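Local structure of 5'-Methylthioadenosine Nucleosidase (Arabidopsis thaliana, 2H8G) at residues I111-T116 / F219-T224; L132-V137 / L170-L175; A125-V130 / T242-A247. The protein is a nucleosidase-type member of the phosphorylase superfamily and binds adenine in a pocket. All coordinates share one frame; numbering follows the deposited sequence.

Contact 1: I111-T116 / F219-T224; sequences IINAGT and FLKAVT. With ADE (adenine), chain C.
Asn113 and Phe219, Ala114 and Leu220, Gly115 and Lys221, and Thr116 and Ala222 pair in parallel register, the two strands running only 2° apart. Three backbone bonds join them: Leu220 N to Asn113 O, Gly115 N to Leu220 O, and Ala222 N to Gly115 O, the last 2.9 Å long. CA-H...O contacts fill in between, among them Thr116 CA to Ala222 O at 3.1 Å.

The polar side-chain contact belongs to Lys221. Its chain bends at chi2 (-75°), which brings NZ back to Asn113 OD1 at 2.9 Å, met from well above the amide plane. The same ammonium group forms a salt bridge with Asp200 and gives a proton to a water, 2.8 Å from NZ, that in turn bonds to Thr116 O. Asn113 ND2 is held by Val32 O, and a second water accepts from it, so both ends of the amide are engaged.

The Phe219 ring presents its edge, in plane, to Asn113 OD1, CD2 lying 3.4 Å away with amide and ring planes 81° apart.

Among the apolar contacts, Ile112 CG2 touches Leu220 CD1 at 3.9 Å, and Thr116 CG2 presses on Thr224 CG2 at 3.4 Å, tighter than usual. Thr116 and Thr224 also border the adenine.

A buried lysine shared among a carboxylate, an amide and water would probably keep its charge, and links strand 217-226 to Asp200, which lines the adenine pocket.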
ATOM      1  N   ILE A 111      10.947   1.322 -14.810  1.00 20.22           N
ATOM      2  CA  ILE A 111      10.949   0.468 -13.630  1.00 20.17           C
ATOM      3  C   ILE A 111      10.636  -0.957 -14.051  1.00 19.39           C
ATOM      4  O   ILE A 111       9.793  -1.181 -14.911  1.00 18.55           O
ATOM      5  CB  ILE A 111       9.864   0.906 -12.624  1.00 20.10           C
ATOM      6  CG1 ILE A 111      10.164   2.311 -12.108  1.00 22.69           C
ATOM      7  CG2 ILE A 111       9.790  -0.088 -11.468  1.00 21.85           C
ATOM      8  CD1 ILE A 111       8.998   2.951 -11.401  1.00 27.60           C
ATOM      9  N   ILE A 112      11.330  -1.919 -13.458  1.00 17.62           N
ATOM     10  CA  ILE A 112      11.064  -3.318 -13.754  1.00 18.45           C
ATOM     11  C   ILE A 112      10.731  -3.997 -12.436  1.00 18.76           C
ATOM     12  O   ILE A 112      11.558  -4.027 -11.527  1.00 18.21           O
ATOM     13  CB  ILE A 112      12.288  -4.054 -14.353  1.00 18.79           C
ATOM     14  CG1 ILE A 112      12.730  -3.383 -15.655  1.00 20.66           C
ATOM     15  CG2 ILE A 112      11.926  -5.522 -14.605  1.00 19.22           C
ATOM     16  CD1 ILE A 112      13.972  -4.007 -16.267  1.00 22.36           C
ATOM     17  N   ASN A 113       9.509  -4.507 -12.320  1.00 16.68           N
ATOM     18  CA  ASN A 113       9.091  -5.226 -11.120  1.00 16.73           C
ATOM     19  C   ASN A 113       9.331  -6.693 -11.464  1.00 16.53           C
ATOM     20  O   ASN A 113       8.617  -7.270 -12.274  1.00 16.78           O
ATOM     21  CB  ASN A 113       7.601  -4.983 -10.839  1.00 16.99           C
ATOM     22  CG  ASN A 113       7.079  -5.805  -9.668  1.00 16.81           C
ATOM     23  OD1 ASN A 113       5.918  -6.226  -9.664  1.00 17.76           O
ATOM     24  ND2 ASN A 113       7.924  -6.020  -8.660  1.00 17.92           N
ATOM     25  N   ALA A 114      10.365  -7.283 -10.872  1.00 16.70           N
ATOM     26  CA  ALA A 114      10.692  -8.678 -11.147  1.00 16.26           C
ATOM     27  C   ALA A 114      10.474  -9.513  -9.901  1.00 16.05           C
ATOM     28  O   ALA A 114      10.845  -9.106  -8.803  1.00 17.33           O
ATOM     29  CB  ALA A 114      12.148  -8.790 -11.608  1.00 17.27           C
ATOM     30  N   GLY A 115       9.861 -10.680 -10.069  1.00 15.14           N
ATOM     31  CA  GLY A 115       9.628 -11.539  -8.926  1.00 16.93           C
ATOM     32  C   GLY A 115       8.905 -12.812  -9.299  1.00 16.92           C
ATOM     33  O   GLY A 115       8.542 -13.020 -10.460  1.00 17.35           O
ATOM     34  N   THR A 116       8.714 -13.666  -8.299  1.00 16.25           N
ATOM     35  CA  THR A 116       8.020 -14.930  -8.467  1.00 16.21           C
ATOM     36  C   THR A 116       6.513 -14.712  -8.365  1.00 17.20           C
ATOM     37  O   THR A 116       6.047 -13.695  -7.847  1.00 18.84           O
ATOM     38  CB  THR A 116       8.471 -15.949  -7.400  1.00 19.35           C
ATOM     39  OG1 THR A 116       8.396 -15.359  -6.096  1.00 20.48           O
ATOM     40  CG2 THR A 116       9.891 -16.390  -7.668  1.00 18.58           C
ATOM     41  N   PHE A 219       6.979  -5.720 -16.145  1.00 16.95           N
ATOM     42  CA  PHE A 219       6.974  -6.779 -15.144  1.00 18.00           C
ATOM     43  C   PHE A 219       7.544  -8.085 -15.665  1.00 18.94           C
ATOM     44  O   PHE A 219       7.235  -8.508 -16.778  1.00 21.40           O
ATOM     45  CB  PHE A 219       5.549  -7.069 -14.651  1.00 18.43           C
ATOM     46  CG  PHE A 219       4.806  -5.856 -14.172  1.00 17.58           C
ATOM     47  CD1 PHE A 219       4.229  -4.978 -15.081  1.00 20.51           C
ATOM     48  CD2 PHE A 219       4.688  -5.585 -12.812  1.00 18.77           C
ATOM     49  CE1 PHE A 219       3.542  -3.843 -14.641  1.00 22.16           C
ATOM     50  CE2 PHE A 219       4.008  -4.458 -12.366  1.00 21.09           C
ATOM     51  CZ  PHE A 219       3.435  -3.587 -13.281  1.00 21.47           C
ATOM     52  N   LEU A 220       8.386  -8.715 -14.855  1.00 17.10           N
ATOM     53  CA  LEU A 220       8.943 -10.019 -15.189  1.00 17.07           C
ATOM     54  C   LEU A 220       8.468 -10.878 -14.029  1.00 17.43           C
ATOM     55  O   LEU A 220       8.882 -10.677 -12.884  1.00 17.66           O
ATOM     56  CB  LEU A 220      10.471  -9.978 -15.240  1.00 17.79           C
ATOM     57  CG  LEU A 220      11.053  -9.073 -16.328  1.00 19.89           C
ATOM     58  CD1 LEU A 220      12.569  -9.066 -16.220  1.00 19.89           C
ATOM     59  CD2 LEU A 220      10.612  -9.560 -17.706  1.00 21.33           C
ATOM     60  N   LYS A 221       7.574 -11.815 -14.318  1.00 16.44           N
ATOM     61  CA  LYS A 221       7.011 -12.661 -13.274  1.00 16.07           C
ATOM     62  C   LYS A 221       7.271 -14.131 -13.566  1.00 16.23           C
ATOM     63  O   LYS A 221       6.808 -14.670 -14.574  1.00 16.77           O
ATOM     64  CB  LYS A 221       5.507 -12.380 -13.153  1.00 17.51           C
ATOM     65  CG  LYS A 221       5.199 -10.945 -12.693  1.00 17.35           C
ATOM     66  CD  LYS A 221       5.482 -10.749 -11.204  1.00 16.70           C
ATOM     67  CE  LYS A 221       5.522  -9.262 -10.825  1.00 16.68           C
ATOM     68  NZ  LYS A 221       5.537  -9.062  -9.345  1.00 17.00           N
ATOM     69  N   ALA A 222       8.028 -14.762 -12.673  1.00 16.15           N
ATOM     70  CA  ALA A 222       8.414 -16.161 -12.818  1.00 17.14           C
ATOM     71  C   ALA A 222       7.516 -17.083 -11.995  1.00 15.25           C
ATOM     72  O   ALA A 222       7.398 -16.935 -10.776  1.00 16.19           O
ATOM     73  CB  ALA A 222       9.868 -16.328 -12.407  1.00 16.98           C
ATOM     74  N   VAL A 223       6.893 -18.043 -12.675  1.00 15.85           N
ATOM     75  CA  VAL A 223       5.965 -18.981 -12.044  1.00 16.50           C
ATOM     76  C   VAL A 223       6.617 -20.042 -11.168  1.00 16.88           C
ATOM     77  O   VAL A 223       7.372 -20.886 -11.653  1.00 18.12           O
ATOM     78  CB  VAL A 223       5.098 -19.684 -13.117  1.00 17.67           C
ATOM     79  CG1 VAL A 223       4.096 -20.625 -12.459  1.00 16.68           C
ATOM     80  CG2 VAL A 223       4.361 -18.642 -13.947  1.00 19.53           C
ATOM     81  N   THR A 224       6.305 -19.991  -9.879  1.00 17.43           N
ATOM     82  CA  THR A 224       6.837 -20.953  -8.910  1.00 17.32           C
ATOM     83  C   THR A 224       5.812 -22.006  -8.510  1.00 20.27           C
ATOM     84  O   THR A 224       6.166 -23.053  -7.971  1.00 20.09           O
ATOM     85  CB  THR A 224       7.306 -20.261  -7.614  1.00 19.25           C
ATOM     86  OG1 THR A 224       6.285 -19.368  -7.143  1.00 18.85           O
ATOM     87  CG2 THR A 224       8.593 -19.493  -7.854  1.00 20.75           C
TER
HETATM   88  N9  ADE C 701       3.985 -15.733  -5.198  1.00 21.70           N
HETATM   89  C8  ADE C 701       4.282 -16.990  -5.598  1.00 22.24           C
HETATM   90  N7  ADE C 701       3.196 -17.787  -5.746  1.00 21.37           N
HETATM   91  C5  ADE C 701       2.146 -16.973  -5.415  1.00 19.54           C
HETATM   92  C6  ADE C 701       0.717 -17.158  -5.353  1.00 21.85           C
HETATM   93  N6  ADE C 701       0.160 -18.326  -5.655  1.00 20.62           N
HETATM   94  N1  ADE C 701      -0.078 -16.057  -4.956  1.00 19.92           N
HETATM   95  C2  ADE C 701       0.514 -14.856  -4.646  1.00 20.55           C
HETATM   96  N3  ADE C 701       1.876 -14.592  -4.679  1.00 20.76           N
HETATM   97  C4  ADE C 701       2.617 -15.692  -5.073  1.00 19.72           C
HETATM   98  O   HOH W   1       7.047  -8.123  -6.641  1.00 22.71           O
HETATM   99  O   HOH W   2       6.599 -11.066  -7.729  1.00 21.37           O

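Contact 2: L132-V137 / L170-L175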
ATOM      1  N   LEU A 132       6.042 -11.804 -19.270  1.00 17.98           N
ATOM      2  CA  LEU A 132       6.113 -10.361 -19.442  1.00 19.83           C
ATOM      3  C   LEU A 132       4.628 -10.024 -19.256  1.00 21.42           C
ATOM      4  O   LEU A 132       3.782 -10.590 -19.941  1.00 25.69           O
ATOM      5  CB  LEU A 132       6.555  -9.999 -20.859  1.00 22.39           C
ATOM      6  CG  LEU A 132       6.830  -8.519 -21.126  1.00 26.52           C
ATOM      7  CD1 LEU A 132       7.992  -8.044 -20.265  1.00 25.91           C
ATOM      8  CD2 LEU A 132       7.153  -8.336 -22.598  1.00 25.45           C
ATOM      9  N   VAL A 133       4.304  -9.130 -18.333  1.00 20.08           N
ATOM     10  CA  VAL A 133       2.902  -8.794 -18.076  1.00 19.87           C
ATOM     11  C   VAL A 133       2.302  -7.759 -19.028  1.00 19.30           C
ATOM     12  O   VAL A 133       2.934  -6.750 -19.329  1.00 20.92           O
ATOM     13  CB  VAL A 133       2.738  -8.288 -16.621  1.00 19.08           C
ATOM     14  CG1 VAL A 133       1.319  -7.787 -16.390  1.00 19.13           C
ATOM     15  CG2 VAL A 133       3.067  -9.410 -15.649  1.00 19.07           C
ATOM     16  N   SER A 134       1.073  -8.013 -19.484  1.00 20.10           N
ATOM     17  CA  SER A 134       0.366  -7.100 -20.386  1.00 21.81           C
ATOM     18  C   SER A 134      -0.301  -5.974 -19.593  1.00 20.94           C
ATOM     19  O   SER A 134      -0.068  -4.794 -19.853  1.00 21.62           O
ATOM     20  CB  SER A 134      -0.689  -7.864 -21.196  1.00 22.47           C
ATOM     21  OG  SER A 134      -1.540  -8.629 -20.361  1.00 27.11           O
ATOM     22  N   ASP A 135      -1.150  -6.350 -18.642  1.00 22.22           N
ATOM     23  CA  ASP A 135      -1.811  -5.383 -17.774  1.00 21.59           C
ATOM     24  C   ASP A 135      -1.951  -6.006 -16.398  1.00 19.80           C
ATOM     25  O   ASP A 135      -1.734  -7.206 -16.225  1.00 17.58           O
ATOM     26  CB  ASP A 135      -3.180  -4.943 -18.322  1.00 24.03           C
ATOM     27  CG  ASP A 135      -4.082  -6.102 -18.680  1.00 26.18           C
ATOM     28  OD1 ASP A 135      -3.918  -7.201 -18.117  1.00 29.87           O
ATOM     29  OD2 ASP A 135      -4.983  -5.897 -19.522  1.00 31.22           O
ATOM     30  N   VAL A 136      -2.314  -5.189 -15.420  1.00 17.96           N
ATOM     31  CA  VAL A 136      -2.415  -5.663 -14.053  1.00 16.85           C
ATOM     32  C   VAL A 136      -3.655  -5.139 -13.342  1.00 18.16           C
ATOM     33  O   VAL A 136      -4.133  -4.047 -13.630  1.00 18.44           O
ATOM     34  CB  VAL A 136      -1.147  -5.247 -13.273  1.00 19.02           C
ATOM     35  CG1 VAL A 136      -1.056  -3.722 -13.202  1.00 18.71           C
ATOM     36  CG2 VAL A 136      -1.147  -5.875 -11.898  1.00 19.01           C
ATOM     37  N   VAL A 137      -4.172  -5.941 -12.421  1.00 15.86           N
ATOM     38  CA  VAL A 137      -5.351  -5.591 -11.641  1.00 16.96           C
ATOM     39  C   VAL A 137      -5.194  -6.110 -10.216  1.00 15.34           C
ATOM     40  O   VAL A 137      -4.278  -6.892  -9.937  1.00 16.48           O
ATOM     41  CB  VAL A 137      -6.634  -6.250 -12.222  1.00 18.93           C
ATOM     42  CG1 VAL A 137      -6.904  -5.733 -13.620  1.00 19.01           C
ATOM     43  CG2 VAL A 137      -6.486  -7.768 -12.243  1.00 18.29           C
ATOM     44  N   LEU A 170       8.933 -14.073 -24.658  1.00 22.57           N
ATOM     45  CA  LEU A 170       8.423 -14.435 -23.351  1.00 22.04           C
ATOM     46  C   LEU A 170       6.915 -14.565 -23.473  1.00 21.94           C
ATOM     47  O   LEU A 170       6.299 -13.918 -24.322  1.00 22.80           O
ATOM     48  CB  LEU A 170       8.763 -13.343 -22.331  1.00 24.06           C
ATOM     49  CG  LEU A 170      10.251 -13.048 -22.122  1.00 23.96           C
ATOM     50  CD1 LEU A 170      10.419 -11.877 -21.163  1.00 27.55           C
ATOM     51  CD2 LEU A 170      10.940 -14.289 -21.577  1.00 25.38           C
ATOM     52  N   LYS A 171       6.322 -15.425 -22.654  1.00 20.29           N
ATOM     53  CA  LYS A 171       4.876 -15.572 -22.663  1.00 21.73           C
ATOM     54  C   LYS A 171       4.331 -14.300 -22.032  1.00 21.86           C
ATOM     55  O   LYS A 171       5.035 -13.623 -21.284  1.00 21.03           O
ATOM     56  CB  LYS A 171       4.455 -16.785 -21.840  1.00 23.09           C
ATOM     57  CG  LYS A 171       4.945 -18.100 -22.415  1.00 24.08           C
ATOM     58  CD  LYS A 171       4.674 -19.247 -21.465  1.00 29.94           C
ATOM     59  CE  LYS A 171       5.430 -20.489 -21.903  1.00 32.63           C
ATOM     60  NZ  LYS A 171       5.000 -20.958 -23.243  1.00 38.69           N
ATOM     61  N   ILE A 172       3.089 -13.961 -22.349  1.00 22.87           N
ATOM     62  CA  ILE A 172       2.483 -12.762 -21.793  1.00 22.14           C
ATOM     63  C   ILE A 172       1.119 -13.094 -21.203  1.00 22.20           C
ATOM     64  O   ILE A 172       0.499 -14.095 -21.557  1.00 24.02           O
ATOM     65  CB  ILE A 172       2.337 -11.658 -22.874  1.00 25.86           C
ATOM     66  CG1 ILE A 172       1.937 -10.333 -22.217  1.00 28.23           C
ATOM     67  CG2 ILE A 172       1.315 -12.080 -23.910  1.00 27.19           C
ATOM     68  CD1 ILE A 172       2.054  -9.118 -23.127  1.00 30.71           C
ATOM     69  N   GLY A 173       0.668 -12.260 -20.276  1.00 19.92           N
ATOM     70  CA  GLY A 173      -0.621 -12.481 -19.656  1.00 19.63           C
ATOM     71  C   GLY A 173      -0.920 -11.392 -18.655  1.00 17.60           C
ATOM     72  O   GLY A 173      -0.063 -10.556 -18.363  1.00 18.93           O
ATOM     73  N   ARG A 174      -2.145 -11.393 -18.144  1.00 17.56           N
ATOM     74  CA  ARG A 174      -2.567 -10.411 -17.156  1.00 17.10           C
ATOM     75  C   ARG A 174      -2.171 -10.904 -15.769  1.00 15.92           C
ATOM     76  O   ARG A 174      -2.203 -12.104 -15.493  1.00 17.22           O
ATOM     77  CB  ARG A 174      -4.090 -10.209 -17.228  1.00 18.03           C
ATOM     78  CG  ARG A 174      -4.676  -9.472 -16.034  1.00 19.13           C
ATOM     79  CD  ARG A 174      -6.149  -9.154 -16.238  1.00 21.48           C
ATOM     80  NE  ARG A 174      -6.339  -8.182 -17.309  1.00 24.31           N
ATOM     81  CZ  ARG A 174      -7.524  -7.738 -17.715  1.00 27.39           C
ATOM     82  NH1 ARG A 174      -8.633  -8.181 -17.140  1.00 27.30           N
ATOM     83  NH2 ARG A 174      -7.596  -6.842 -18.688  1.00 26.65           N
ATOM     84  N   LEU A 175      -1.792  -9.959 -14.911  1.00 15.25           N
ATOM     85  CA  LEU A 175      -1.383 -10.234 -13.543  1.00 15.50           C
ATOM     86  C   LEU A 175      -2.449  -9.722 -12.573  1.00 16.14           C
ATOM     87  O   LEU A 175      -2.962  -8.616 -12.740  1.00 17.20           O
ATOM     88  CB  LEU A 175      -0.057  -9.519 -13.249  1.00 16.64           C
ATOM     89  CG  LEU A 175       0.445  -9.534 -11.798  1.00 16.56           C
ATOM     90  CD1 LEU A 175       0.704 -10.961 -11.364  1.00 16.74           C
ATOM     91  CD2 LEU A 175       1.719  -8.698 -11.679  1.00 18.05           C
TER
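Arg174 meets Asp135 side-on, NE to OD1 at 2.7 Å and NH2 to OD2 at 2.9 Å, a two-pronged salt bridge. Both oxygens lie close to the guanidinium plane, yet the nitrogens approach from above the carboxylate, the two planes standing 49° apart. The arginine chain leaves extended and bends at chi3 (-67°), which brings NE and NH2 alongside the Asp135 carboxylate. Second partners probably steady both groups: Gln157 bonds to Asp135 OD2, and Asn194 O takes Arg174 NH1.

On the face carrying Val133, Val136 and Leu175, the side chains of Val136 and Leu175 lie side by side and point the same way, CG2 4.0 Å from CG. Val133 crosses Leu175 at a slant, its CG1 3.8 Å from Leu175 CB. Toward the outer end, Ile172 CD1 rests against Ser134 CB at 3.6 Å.

The backbones join in two blocks, with Leu132 N to Lys171 O and Ser134 N to Gly173 O before the corner at Ser134, then Leu175 N to Asp135 O and Val137 N to Leu175 O beyond it. Strand 130-138, broken at Ser134, runs parallel to 171-177 and antiparallel to 217-226 in the mixed sheet of this phosphorylase-superfamily fold.

Contact 3: A125-V130 / T242-A247; sequences ANIGDV and TVVTAA
Val244 and Ala247, one helical turn apart, face the loop 125-130 and make the apolar part of the contact. Val244 CG2 comes within 4.4 Å of Ile127 CG2 and within 4.3 Å of Gly128 N, so a single methyl group reaches both central residues of the turn. Ile127 also packs against Glu236 and Asn240 of the same helix, 233-259. Further along, Ala247 CB lies 4.4 Å from Val130 CG2. Val130 CG2, anti to the carbonyl carbon (chi1 -180° for CG1), is the branch that meets Ala247, approaching its O at 3.8 Å.

Backbone atoms supply the remaining meeting points, with Gly128 O 4.1 Å from Ala247 CB. These distances describe van der Waals contact between a loop and a helix side. The backbones come nearest at Gly128, which has no side chain, its CA 5.4 Å from the CA of Val244.

The loop has the form of a type II beta turn from Asn126 to Asp129, leading into strand 130-138, and Gly128 occupies its third position with a positive phi of 98°, as is common in such turns.

Polar bonds hold the turn from within. Asp129 N reaches Asn126 O at 3.1 Å, while Asn126 N returns to Asp129 OD2 through a bent bond of 2.9 Å, approaching from above the carboxylate plane. Outward, Gly128 and Asp129 make backbone bonds to Val223.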
ATOM      1  N   ALA A 125       0.106 -21.255 -18.164  1.00 22.81           N
ATOM      2  CA  ALA A 125       1.308 -21.082 -17.354  1.00 24.00           C
ATOM      3  C   ALA A 125       1.899 -22.418 -16.920  1.00 22.78           C
ATOM      4  O   ALA A 125       1.175 -23.372 -16.635  1.00 23.50           O
ATOM      5  CB  ALA A 125       0.995 -20.231 -16.123  1.00 22.28           C
ATOM      6  N   ASN A 126       3.225 -22.475 -16.888  1.00 22.35           N
ATOM      7  CA  ASN A 126       3.953 -23.666 -16.464  1.00 23.05           C
ATOM      8  C   ASN A 126       5.024 -23.242 -15.465  1.00 21.93           C
ATOM      9  O   ASN A 126       5.537 -22.129 -15.536  1.00 21.12           O
ATOM     10  CB  ASN A 126       4.616 -24.351 -17.663  1.00 25.26           C
ATOM     11  CG  ASN A 126       3.608 -24.948 -18.624  1.00 29.08           C
ATOM     12  OD1 ASN A 126       2.806 -25.801 -18.246  1.00 32.37           O
ATOM     13  ND2 ASN A 126       3.645 -24.503 -19.872  1.00 32.76           N
ATOM     14  N   ILE A 127       5.356 -24.127 -14.536  1.00 21.45           N
ATOM     15  CA  ILE A 127       6.383 -23.836 -13.546  1.00 22.18           C
ATOM     16  C   ILE A 127       7.673 -23.486 -14.282  1.00 21.61           C
ATOM     17  O   ILE A 127       8.072 -24.183 -15.217  1.00 22.75           O
ATOM     18  CB  ILE A 127       6.645 -25.058 -12.640  1.00 23.43           C
ATOM     19  CG1 ILE A 127       5.381 -25.406 -11.852  1.00 25.59           C
ATOM     20  CG2 ILE A 127       7.808 -24.774 -11.692  1.00 25.14           C
ATOM     21  CD1 ILE A 127       4.955 -24.336 -10.876  1.00 25.72           C
ATOM     22  N   GLY A 128       8.315 -22.397 -13.873  1.00 21.12           N
ATOM     23  CA  GLY A 128       9.556 -21.998 -14.508  1.00 21.31           C
ATOM     24  C   GLY A 128       9.418 -20.930 -15.574  1.00 20.53           C
ATOM     25  O   GLY A 128      10.406 -20.305 -15.950  1.00 22.25           O
ATOM     26  N   ASP A 129       8.205 -20.720 -16.075  1.00 20.24           N
ATOM     27  CA  ASP A 129       7.987 -19.703 -17.096  1.00 21.13           C
ATOM     28  C   ASP A 129       8.212 -18.310 -16.529  1.00 19.25           C
ATOM     29  O   ASP A 129       7.806 -18.020 -15.405  1.00 18.94           O
ATOM     30  CB  ASP A 129       6.550 -19.738 -17.630  1.00 21.66           C
ATOM     31  CG  ASP A 129       6.266 -20.935 -18.503  1.00 23.97           C
ATOM     32  OD1 ASP A 129       7.220 -21.548 -19.025  1.00 25.12           O
ATOM     33  OD2 ASP A 129       5.071 -21.246 -18.683  1.00 24.41           O
ATOM     34  N   VAL A 130       8.866 -17.455 -17.308  1.00 19.87           N
ATOM     35  CA  VAL A 130       9.067 -16.077 -16.897  1.00 19.37           C
ATOM     36  C   VAL A 130       8.215 -15.273 -17.867  1.00 19.61           C
ATOM     37  O   VAL A 130       8.509 -15.209 -19.060  1.00 20.39           O
ATOM     38  CB  VAL A 130      10.525 -15.622 -17.003  1.00 19.96           C
ATOM     39  CG1 VAL A 130      10.633 -14.168 -16.547  1.00 20.26           C
ATOM     40  CG2 VAL A 130      11.413 -16.517 -16.147  1.00 20.09           C
ATOM     41  N   THR A 242      14.087 -21.327  -5.141  1.00 26.98           N
ATOM     42  CA  THR A 242      15.485 -21.243  -5.549  1.00 27.65           C
ATOM     43  C   THR A 242      15.728 -21.445  -7.044  1.00 27.77           C
ATOM     44  O   THR A 242      16.369 -20.617  -7.690  1.00 27.84           O
ATOM     45  CB  THR A 242      16.344 -22.249  -4.753  1.00 28.62           C
ATOM     46  OG1 THR A 242      16.272 -21.928  -3.360  1.00 29.80           O
ATOM     47  CG2 THR A 242      17.797 -22.195  -5.207  1.00 30.09           C
ATOM     48  N   VAL A 243      15.211 -22.534  -7.598  1.00 26.94           N
ATOM     49  CA  VAL A 243      15.407 -22.818  -9.017  1.00 26.81           C
ATOM     50  C   VAL A 243      14.758 -21.797  -9.950  1.00 26.00           C
ATOM     51  O   VAL A 243      15.364 -21.370 -10.932  1.00 26.53           O
ATOM     52  CB  VAL A 243      14.885 -24.227  -9.378  1.00 28.47           C
ATOM     53  CG1 VAL A 243      15.694 -25.284  -8.636  1.00 31.31           C
ATOM     54  CG2 VAL A 243      13.414 -24.348  -9.028  1.00 33.66           C
ATOM     55  N   VAL A 244      13.529 -21.400  -9.643  1.00 23.86           N
ATOM     56  CA  VAL A 244      12.825 -20.434 -10.486  1.00 22.64           C
ATOM     57  C   VAL A 244      13.434 -19.035 -10.421  1.00 23.00           C
ATOM     58  O   VAL A 244      13.409 -18.294 -11.407  1.00 22.38           O
ATOM     59  CB  VAL A 244      11.336 -20.378 -10.110  1.00 21.48           C
ATOM     60  CG1 VAL A 244      10.631 -19.275 -10.890  1.00 19.52           C
ATOM     61  CG2 VAL A 244      10.695 -21.719 -10.406  1.00 22.15           C
ATOM     62  N   THR A 245      13.981 -18.664  -9.267  1.00 24.53           N
ATOM     63  CA  THR A 245      14.594 -17.349  -9.147  1.00 25.64           C
ATOM     64  C   THR A 245      15.841 -17.294 -10.028  1.00 26.42           C
ATOM     65  O   THR A 245      16.265 -16.221 -10.453  1.00 26.57           O
ATOM     66  CB  THR A 245      14.961 -17.014  -7.684  1.00 26.94           C
ATOM     67  OG1 THR A 245      15.712 -18.091  -7.115  1.00 31.90           O
ATOM     68  CG2 THR A 245      13.701 -16.785  -6.863  1.00 26.74           C
ATOM     69  N   ALA A 246      16.424 -18.456 -10.310  1.00 26.62           N
ATOM     70  CA  ALA A 246      17.599 -18.510 -11.169  1.00 26.25           C
ATOM     71  C   ALA A 246      17.141 -18.235 -12.598  1.00 26.64           C
ATOM     72  O   ALA A 246      17.815 -17.546 -13.360  1.00 28.08           O
ATOM     73  CB  ALA A 246      18.258 -19.879 -11.078  1.00 28.27           C
ATOM     74  N   ALA A 247      15.981 -18.778 -12.953  1.00 26.83           N
ATOM     75  CA  ALA A 247      15.418 -18.584 -14.282  1.00 25.04           C
ATOM     76  C   ALA A 247      15.034 -17.115 -14.445  1.00 24.07           C
ATOM     77  O   ALA A 247      15.138 -16.543 -15.531  1.00 24.47           O
ATOM     78  CB  ALA A 247      14.188 -19.471 -14.462  1.00 27.05           C
TER

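Contact 1 lies in the buried centre of the chain, contact 2 is partly buried further out on the same sheet, and contact 3, partly buried and farthest from the chain centre (about 14 Å between centres), joins a loop to a helix covering that sheet. Strand 217-226 relates all three: Phe219 packs on Val133 of contact 2, while further along the strand bonds to the turn of contact 3 and Ala222 touches its helix. Strand 130-138 continues from the turn of contact 3 into contact 2. Chemistry follows position. The sheet contacts combine backbone bonding with charged groups, a lysine among buried partners in contact 1 and a carboxylate-guanidinium pair in contact 2, whereas 125-130 and 242-247 meet through methyl groups and backbone.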